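Local coordinates for protein EpsJ (Vibrio vulnificus, PDB 2RET) that probably helps build the pseudopilus tip of the type 2 secretion system, as a pseudopilin that forms a binary complex with EpsI, at residues Leu118-Tyr130 and Leu145-Asp157. Sequence-based numbering, arbitrary orientation.
Sequences LLSDVEELNVRFY and LPAAISVELTLKD
N126 and E152 face each other as a hydrogen-bonded pair midway along two antiparallel strands, 122-130 and 148-155. N126 N meets E152 O at 2.9 Å in the carbonyl plane and almost straight (179°), and E152 N returns a bond to N126 O. R128 and S150 repeat this reciprocal pair of hydrogen bonds, while a water between the two rungs donates to both N126 O and S150 O, giving each carbonyl a second partner. At one end Y130 N binds A148 O; beyond it the direct bond from A147 N to Y130 O is weak, and a second water, accepting from A147 N and donating to Y130 O at 2.9 Å, bridges the same two atoms. At the other end the ladder slips by a residue: T154 O takes E123 N at 2.7 Å, T154 N reaches E124 O from above the carbonyl plane, and K156 N closes on D121 O. E123 lays its carboxylate across the K156 chain, OE2 3.3 Å from CE, but NZ lies beyond salt-bridge distance. Opposite the face that carries N126, R128, S150 and E152, the sheet is apolar: L125 CD1 touches V151 CG1 and L153 CD2, and with V127 CG1 held anti to the backbone N (chi1 179°), that methyl is the branch turned to I149 CG2, at a tight 3.5 Å. V151 of this face packs on M28 and F32 of helix 10-32, so the antiparallel sheet lies against the N-terminal helix, as in the pilin fold of pseudopilins.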
ATOM      1  N   LEU B 118      31.070   6.187  12.339  1.00 19.90           N
ATOM      2  CA  LEU B 118      30.123   5.358  13.055  1.00 19.73           C
ATOM      3  C   LEU B 118      30.761   4.454  14.136  1.00 18.93           C
ATOM      4  O   LEU B 118      30.179   4.215  15.221  1.00 18.46           O
ATOM      5  CB  LEU B 118      29.377   4.514  12.022  1.00 20.13           C
ATOM      6  CG  LEU B 118      27.998   4.010  12.394  1.00 21.08           C
ATOM      7  CD1 LEU B 118      27.060   5.151  12.948  1.00 21.07           C
ATOM      8  CD2 LEU B 118      27.403   3.384  11.166  1.00 22.97           C
ATOM      9  N   LEU B 119      31.943   3.930  13.839  1.00 17.86           N
ATOM     10  CA  LEU B 119      32.544   2.932  14.711  1.00 17.41           C
ATOM     11  C   LEU B 119      34.058   2.837  14.513  1.00 16.23           C
ATOM     12  O   LEU B 119      34.540   2.499  13.449  1.00 14.76           O
ATOM     13  CB  LEU B 119      31.855   1.577  14.454  1.00 17.68           C
ATOM     14  CG  LEU B 119      31.952   0.414  15.417  1.00 17.70           C
ATOM     15  CD1 LEU B 119      31.303   0.729  16.732  1.00 15.70           C
ATOM     16  CD2 LEU B 119      31.274  -0.787  14.722  1.00 16.68           C
ATOM     17  N   SER B 120      34.782   3.126  15.587  1.00 15.25           N
ATOM     18  CA  SER B 120      36.225   3.074  15.609  1.00 15.45           C
ATOM     19  C   SER B 120      36.695   1.638  15.806  1.00 14.37           C
ATOM     20  O   SER B 120      35.928   0.756  16.140  1.00 14.23           O
ATOM     21  CB  SER B 120      36.755   3.958  16.735  1.00 15.40           C
ATOM     22  OG  SER B 120      36.230   3.465  17.954  1.00 17.17           O
ATOM     23  N   ASP B 121      37.955   1.407  15.532  1.00 14.60           N
ATOM     24  CA  ASP B 121      38.552   0.078  15.651  1.00 15.57           C
ATOM     25  C   ASP B 121      37.778  -1.027  14.922  1.00 15.24           C
ATOM     26  O   ASP B 121      37.465  -2.085  15.498  1.00 15.15           O
ATOM     27  CB  ASP B 121      38.773  -0.277  17.122  1.00 15.86           C
ATOM     28  CG  ASP B 121      39.931   0.500  17.750  1.00 17.84           C
ATOM     29  OD1 ASP B 121      40.732   1.163  17.038  1.00 18.09           O
ATOM     30  OD2 ASP B 121      40.041   0.427  18.983  1.00 21.67           O
ATOM     31  N   VAL B 122      37.499  -0.767  13.643  1.00 15.28           N
ATOM     32  CA  VAL B 122      36.896  -1.751  12.742  1.00 15.20           C
ATOM     33  C   VAL B 122      37.957  -2.046  11.706  1.00 16.15           C
ATOM     34  O   VAL B 122      38.381  -1.165  11.012  1.00 16.99           O
ATOM     35  CB  VAL B 122      35.591  -1.227  12.099  1.00 14.78           C
ATOM     36  CG1 VAL B 122      35.099  -2.168  10.996  1.00 13.18           C
ATOM     37  CG2 VAL B 122      34.511  -1.092  13.172  1.00 14.41           C
ATOM     38  N   GLU B 123      38.422  -3.271  11.632  1.00 16.88           N
ATOM     39  CA  GLU B 123      39.490  -3.594  10.711  1.00 18.17           C
ATOM     40  C   GLU B 123      38.960  -3.839   9.296  1.00 18.17           C
ATOM     41  O   GLU B 123      39.573  -3.413   8.298  1.00 19.26           O
ATOM     42  CB  GLU B 123      40.253  -4.822  11.215  1.00 18.62           C
ATOM     43  CG  GLU B 123      41.099  -4.531  12.475  1.00 21.25           C
ATOM     44  CD  GLU B 123      41.542  -5.779  13.217  1.00 24.21           C
ATOM     45  OE1 GLU B 123      41.193  -6.902  12.791  1.00 26.24           O
ATOM     46  OE2 GLU B 123      42.257  -5.628  14.233  1.00 27.10           O
ATOM     47  N   GLU B 124      37.811  -4.500   9.213  1.00 17.53           N
ATOM     48  CA  GLU B 124      37.325  -5.039   7.951  1.00 17.18           C
ATOM     49  C   GLU B 124      35.824  -4.880   7.914  1.00 16.24           C
ATOM     50  O   GLU B 124      35.161  -4.833   8.961  1.00 14.91           O
ATOM     51  CB  GLU B 124      37.720  -6.524   7.795  1.00 18.28           C
ATOM     52  CG  GLU B 124      37.587  -7.039   6.362  1.00 22.47           C
ATOM     53  CD  GLU B 124      37.931  -8.514   6.198  1.00 27.65           C
ATOM     54  OE1 GLU B 124      38.914  -8.994   6.832  1.00 28.74           O
ATOM     55  OE2 GLU B 124      37.221  -9.192   5.405  1.00 31.49           O
ATOM     56  N   LEU B 125      35.358  -4.709   6.678  1.00 15.05           N
ATOM     57  CA  LEU B 125      34.004  -4.791   6.243  1.00 14.55           C
ATOM     58  C   LEU B 125      33.939  -5.904   5.194  1.00 13.56           C
ATOM     59  O   LEU B 125      34.618  -5.839   4.211  1.00 12.76           O
ATOM     60  CB  LEU B 125      33.582  -3.443   5.613  1.00 14.93           C
ATOM     61  CG  LEU B 125      32.224  -3.391   4.887  1.00 15.72           C
ATOM     62  CD1 LEU B 125      31.099  -3.667   5.863  1.00 11.14           C
ATOM     63  CD2 LEU B 125      32.005  -2.060   4.126  1.00 15.03           C
ATOM     64  N   ASN B 126      33.112  -6.912   5.430  1.00 13.65           N
ATOM     65  CA  ASN B 126      32.799  -7.923   4.434  1.00 14.82           C
ATOM     66  C   ASN B 126      31.285  -8.160   4.264  1.00 14.26           C
ATOM     67  O   ASN B 126      30.560  -8.297   5.223  1.00 14.96           O
ATOM     68  CB  ASN B 126      33.457  -9.244   4.784  1.00 15.39           C
ATOM     69  CG  ASN B 126      33.420 -10.232   3.622  1.00 19.14           C
ATOM     70  OD1 ASN B 126      33.805  -9.915   2.479  1.00 20.91           O
ATOM     71  ND2 ASN B 126      32.938 -11.427   3.903  1.00 24.14           N
ATOM     72  N   VAL B 127      30.844  -8.252   3.026  1.00 13.63           N
ATOM     73  CA  VAL B 127      29.437  -8.410   2.695  1.00 13.57           C
ATOM     74  C   VAL B 127      29.275  -9.591   1.761  1.00 13.24           C
ATOM     75  O   VAL B 127      30.075  -9.778   0.843  1.00 12.58           O
ATOM     76  CB  VAL B 127      28.837  -7.130   2.073  1.00 13.86           C
ATOM     77  CG1 VAL B 127      27.350  -7.355   1.724  1.00 15.49           C
ATOM     78  CG2 VAL B 127      28.934  -5.911   3.062  1.00 12.51           C
ATOM     79  N   ARG B 128      28.250 -10.401   2.037  1.00 13.35           N
ATOM     80  CA  ARG B 128      27.894 -11.556   1.232  1.00 12.50           C
ATOM     81  C   ARG B 128      26.435 -11.475   0.857  1.00 11.87           C
ATOM     82  O   ARG B 128      25.637 -10.891   1.554  1.00 11.76           O
ATOM     83  CB  ARG B 128      28.179 -12.830   1.972  1.00 12.73           C
ATOM     84  CG  ARG B 128      29.653 -13.117   2.094  1.00 16.40           C
ATOM     85  CD  ARG B 128      29.928 -13.955   3.303  1.00 19.85           C
ATOM     86  NE  ARG B 128      29.862 -15.363   2.974  1.00 21.43           N
ATOM     87  CZ  ARG B 128      29.093 -16.280   3.560  1.00 23.93           C
ATOM     88  NH1 ARG B 128      28.253 -15.982   4.561  1.00 26.05           N
ATOM     89  NH2 ARG B 128      29.164 -17.533   3.119  1.00 24.05           N
ATOM     90  N   PHE B 129      26.108 -12.066  -0.280  1.00 11.53           N
ATOM     91  CA  PHE B 129      24.833 -11.905  -0.911  1.00 11.27           C
ATOM     92  C   PHE B 129      24.261 -13.284  -1.129  1.00 11.38           C
ATOM     93  O   PHE B 129      24.937 -14.180  -1.665  1.00 11.56           O
ATOM     94  CB  PHE B 129      25.033 -11.181  -2.241  1.00 11.70           C
ATOM     95  CG  PHE B 129      25.853  -9.929  -2.121  1.00 10.69           C
ATOM     96  CD1 PHE B 129      27.222  -9.955  -2.358  1.00 11.84           C
ATOM     97  CD2 PHE B 129      25.261  -8.735  -1.733  1.00 12.83           C
ATOM     98  CE1 PHE B 129      27.990  -8.811  -2.249  1.00 11.80           C
ATOM     99  CE2 PHE B 129      26.019  -7.572  -1.606  1.00 12.54           C
ATOM    100  CZ  PHE B 129      27.385  -7.606  -1.885  1.00 13.09           C
ATOM    101  N   TYR B 130      23.034 -13.459  -0.682  1.00 11.79           N
ATOM    102  CA  TYR B 130      22.309 -14.679  -0.882  1.00 13.52           C
ATOM    103  C   TYR B 130      21.578 -14.658  -2.208  1.00 14.47           C
ATOM    104  O   TYR B 130      20.632 -13.872  -2.399  1.00 14.82           O
ATOM    105  CB  TYR B 130      21.311 -14.943   0.248  1.00 13.92           C
ATOM    106  CG  TYR B 130      20.777 -16.363   0.223  1.00 14.96           C
ATOM    107  CD1 TYR B 130      21.628 -17.446   0.417  1.00 17.57           C
ATOM    108  CD2 TYR B 130      19.441 -16.626   0.007  1.00 15.58           C
ATOM    109  CE1 TYR B 130      21.160 -18.740   0.401  1.00 17.78           C
ATOM    110  CE2 TYR B 130      18.965 -17.932  -0.016  1.00 17.21           C
ATOM    111  CZ  TYR B 130      19.830 -18.977   0.181  1.00 17.12           C
ATOM    112  OH  TYR B 130      19.378 -20.264   0.153  1.00 18.01           O
ATOM    113  N   LEU B 145      17.540  -7.501  -6.509  1.00 12.14           N
ATOM    114  CA  LEU B 145      18.432  -7.477  -5.354  1.00 11.65           C
ATOM    115  C   LEU B 145      18.610  -8.905  -4.891  1.00 11.71           C
ATOM    116  O   LEU B 145      17.795  -9.758  -5.225  1.00 12.12           O
ATOM    117  CB  LEU B 145      17.865  -6.615  -4.216  1.00 11.17           C
ATOM    118  CG  LEU B 145      17.909  -5.076  -4.393  1.00 10.76           C
ATOM    119  CD1 LEU B 145      16.959  -4.425  -3.434  1.00  9.04           C
ATOM    120  CD2 LEU B 145      19.359  -4.510  -4.219  1.00  7.47           C
ATOM    121  N   PRO B 146      19.672  -9.188  -4.117  1.00 11.09           N
ATOM    122  CA  PRO B 146      19.728 -10.506  -3.477  1.00 11.03           C
ATOM    123  C   PRO B 146      18.620 -10.631  -2.425  1.00 10.69           C
ATOM    124  O   PRO B 146      18.247  -9.627  -1.822  1.00 10.66           O
ATOM    125  CB  PRO B 146      21.119 -10.510  -2.811  1.00 10.79           C
ATOM    126  CG  PRO B 146      21.356  -9.068  -2.518  1.00 10.31           C
ATOM    127  CD  PRO B 146      20.817  -8.354  -3.732  1.00 11.00           C
ATOM    128  N   ALA B 147      18.094 -11.838  -2.213  1.00 10.11           N
ATOM    129  CA  ALA B 147      17.024 -12.060  -1.227  1.00 10.49           C
ATOM    130  C   ALA B 147      17.461 -11.626   0.210  1.00 10.60           C
ATOM    131  O   ALA B 147      16.638 -11.213   1.024  1.00  9.92           O
ATOM    132  CB  ALA B 147      16.572 -13.573  -1.255  1.00  9.67           C
ATOM    133  N   ALA B 148      18.760 -11.727   0.480  1.00 10.84           N
ATOM    134  CA  ALA B 148      19.366 -11.385   1.773  1.00 11.44           C
ATOM    135  C   ALA B 148      20.825 -10.928   1.600  1.00 12.26           C
ATOM    136  O   ALA B 148      21.492 -11.247   0.625  1.00 11.37           O
ATOM    137  CB  ALA B 148      19.297 -12.563   2.739  1.00 11.99           C
ATOM    138  N   ILE B 149      21.283 -10.154   2.571  1.00 13.45           N
ATOM    139  CA  ILE B 149      22.614  -9.586   2.620  1.00 13.85           C
ATOM    140  C   ILE B 149      23.114  -9.805   4.059  1.00 12.71           C
ATOM    141  O   ILE B 149      22.388  -9.595   4.999  1.00 11.66           O
ATOM    142  CB  ILE B 149      22.556  -8.052   2.238  1.00 14.43           C
ATOM    143  CG1 ILE B 149      22.141  -7.902   0.768  1.00 17.95           C
ATOM    144  CG2 ILE B 149      23.908  -7.354   2.335  1.00 16.35           C
ATOM    145  CD1 ILE B 149      21.326  -6.632   0.490  1.00 21.71           C
ATOM    146  N   SER B 150      24.355 -10.239   4.197  1.00 12.45           N
ATOM    147  CA  SER B 150      25.021 -10.439   5.483  1.00 12.62           C
ATOM    148  C   SER B 150      26.166  -9.433   5.499  1.00 12.22           C
ATOM    149  O   SER B 150      27.024  -9.450   4.632  1.00 11.16           O
ATOM    150  CB  SER B 150      25.593 -11.879   5.620  1.00 12.44           C
ATOM    151  OG  SER B 150      26.290 -12.064   6.873  1.00 11.86           O
ATOM    152  N   VAL B 151      26.131  -8.554   6.486  1.00 13.03           N
ATOM    153  CA  VAL B 151      27.144  -7.551   6.702  1.00 12.69           C
ATOM    154  C   VAL B 151      27.962  -7.990   7.907  1.00 12.37           C
ATOM    155  O   VAL B 151      27.438  -8.103   8.998  1.00 11.10           O
ATOM    156  CB  VAL B 151      26.499  -6.155   6.905  1.00 13.27           C
ATOM    157  CG1 VAL B 151      27.612  -5.082   7.135  1.00 11.36           C
ATOM    158  CG2 VAL B 151      25.637  -5.818   5.669  1.00 10.78           C
ATOM    159  N   GLU B 152      29.250  -8.266   7.675  1.00 13.13           N
ATOM    160  CA  GLU B 152      30.171  -8.636   8.728  1.00 13.98           C
ATOM    161  C   GLU B 152      31.246  -7.572   8.995  1.00 13.48           C
ATOM    162  O   GLU B 152      31.896  -7.112   8.101  1.00 13.48           O
ATOM    163  CB  GLU B 152      30.838  -9.963   8.381  1.00 14.90           C
ATOM    164  CG  GLU B 152      31.747 -10.480   9.488  1.00 17.46           C
ATOM    165  CD  GLU B 152      32.384 -11.785   9.105  1.00 21.93           C
ATOM    166  OE1 GLU B 152      33.313 -11.763   8.245  1.00 22.04           O
ATOM    167  OE2 GLU B 152      31.920 -12.821   9.657  1.00 24.60           O
ATOM    168  N   LEU B 153      31.414  -7.221  10.269  1.00 13.45           N
ATOM    169  CA  LEU B 153      32.469  -6.321  10.750  1.00 12.80           C
ATOM    170  C   LEU B 153      33.453  -7.112  11.591  1.00 11.99           C
ATOM    171  O   LEU B 153      33.064  -7.973  12.351  1.00 12.34           O
ATOM    172  CB  LEU B 153      31.864  -5.210  11.617  1.00 13.07           C
ATOM    173  CG  LEU B 153      30.726  -4.402  10.969  1.00 13.26           C
ATOM    174  CD1 LEU B 153      30.133  -3.428  11.960  1.00 13.27           C
ATOM    175  CD2 LEU B 153      31.283  -3.680   9.773  1.00 10.35           C
ATOM    176  N   THR B 154      34.733  -6.813  11.430  1.00 11.91           N
ATOM    177  CA  THR B 154      35.798  -7.346  12.249  1.00 10.69           C
ATOM    178  C   THR B 154      36.258  -6.168  13.123  1.00 11.39           C
ATOM    179  O   THR B 154      36.853  -5.185  12.638  1.00  9.07           O
ATOM    180  CB  THR B 154      36.944  -7.893  11.381  1.00 11.28           C
ATOM    181  OG1 THR B 154      36.414  -8.867  10.471  1.00  8.75           O
ATOM    182  CG2 THR B 154      38.142  -8.522  12.268  1.00  8.98           C
ATOM    183  N   LEU B 155      35.909  -6.277  14.406  1.00 12.22           N
ATOM    184  CA  LEU B 155      36.314  -5.347  15.421  1.00 13.08           C
ATOM    185  C   LEU B 155      37.627  -5.809  16.079  1.00 13.31           C
ATOM    186  O   LEU B 155      37.857  -6.994  16.289  1.00 14.04           O
ATOM    187  CB  LEU B 155      35.225  -5.180  16.478  1.00 13.14           C
ATOM    188  CG  LEU B 155      33.773  -4.867  16.096  1.00 14.28           C
ATOM    189  CD1 LEU B 155      33.013  -4.250  17.294  1.00 12.74           C
ATOM    190  CD2 LEU B 155      33.667  -4.010  14.851  1.00 16.73           C
ATOM    191  N   LYS B 156      38.473  -4.843  16.397  1.00 13.41           N
ATOM    192  CA  LYS B 156      39.743  -5.067  17.055  1.00 14.09           C
ATOM    193  C   LYS B 156      39.598  -5.791  18.389  1.00 13.26           C
ATOM    194  O   LYS B 156      40.381  -6.668  18.730  1.00 11.73           O
ATOM    195  CB  LYS B 156      40.433  -3.718  17.295  1.00 14.74           C
ATOM    196  CG  LYS B 156      41.123  -3.133  16.052  1.00 17.71           C
ATOM    197  CD  LYS B 156      42.558  -2.592  16.406  1.00 20.48           C
ATOM    198  CE  LYS B 156      43.605  -2.822  15.279  1.00 21.76           C
ATOM    199  NZ  LYS B 156      45.063  -2.631  15.772  1.00 24.12           N
ATOM    200  N   ASP B 157      38.575  -5.392  19.122  1.00 13.06           N
ATOM    201  CA  ASP B 157      38.293  -5.916  20.444  1.00 13.04           C
ATOM    202  C   ASP B 157      37.354  -7.140  20.391  1.00 13.11           C
ATOM    203  O   ASP B 157      37.670  -8.198  20.902  1.00 13.74           O
ATOM    204  CB  ASP B 157      37.754  -4.814  21.369  1.00 12.38           C
ATOM    205  CG  ASP B 157      36.706  -3.901  20.710  1.00 13.74           C
ATOM    206  OD1 ASP B 157      36.313  -4.084  19.537  1.00 15.16           O
ATOM    207  OD2 ASP B 157      36.274  -2.940  21.381  1.00 17.90           O
TER
HETATM  208  O   HOH W   1      29.402 -11.024   5.555  1.00 41.80           O
HETATM  209  O   HOH W   2      18.566 -13.804  -4.462  1.00 42.56           O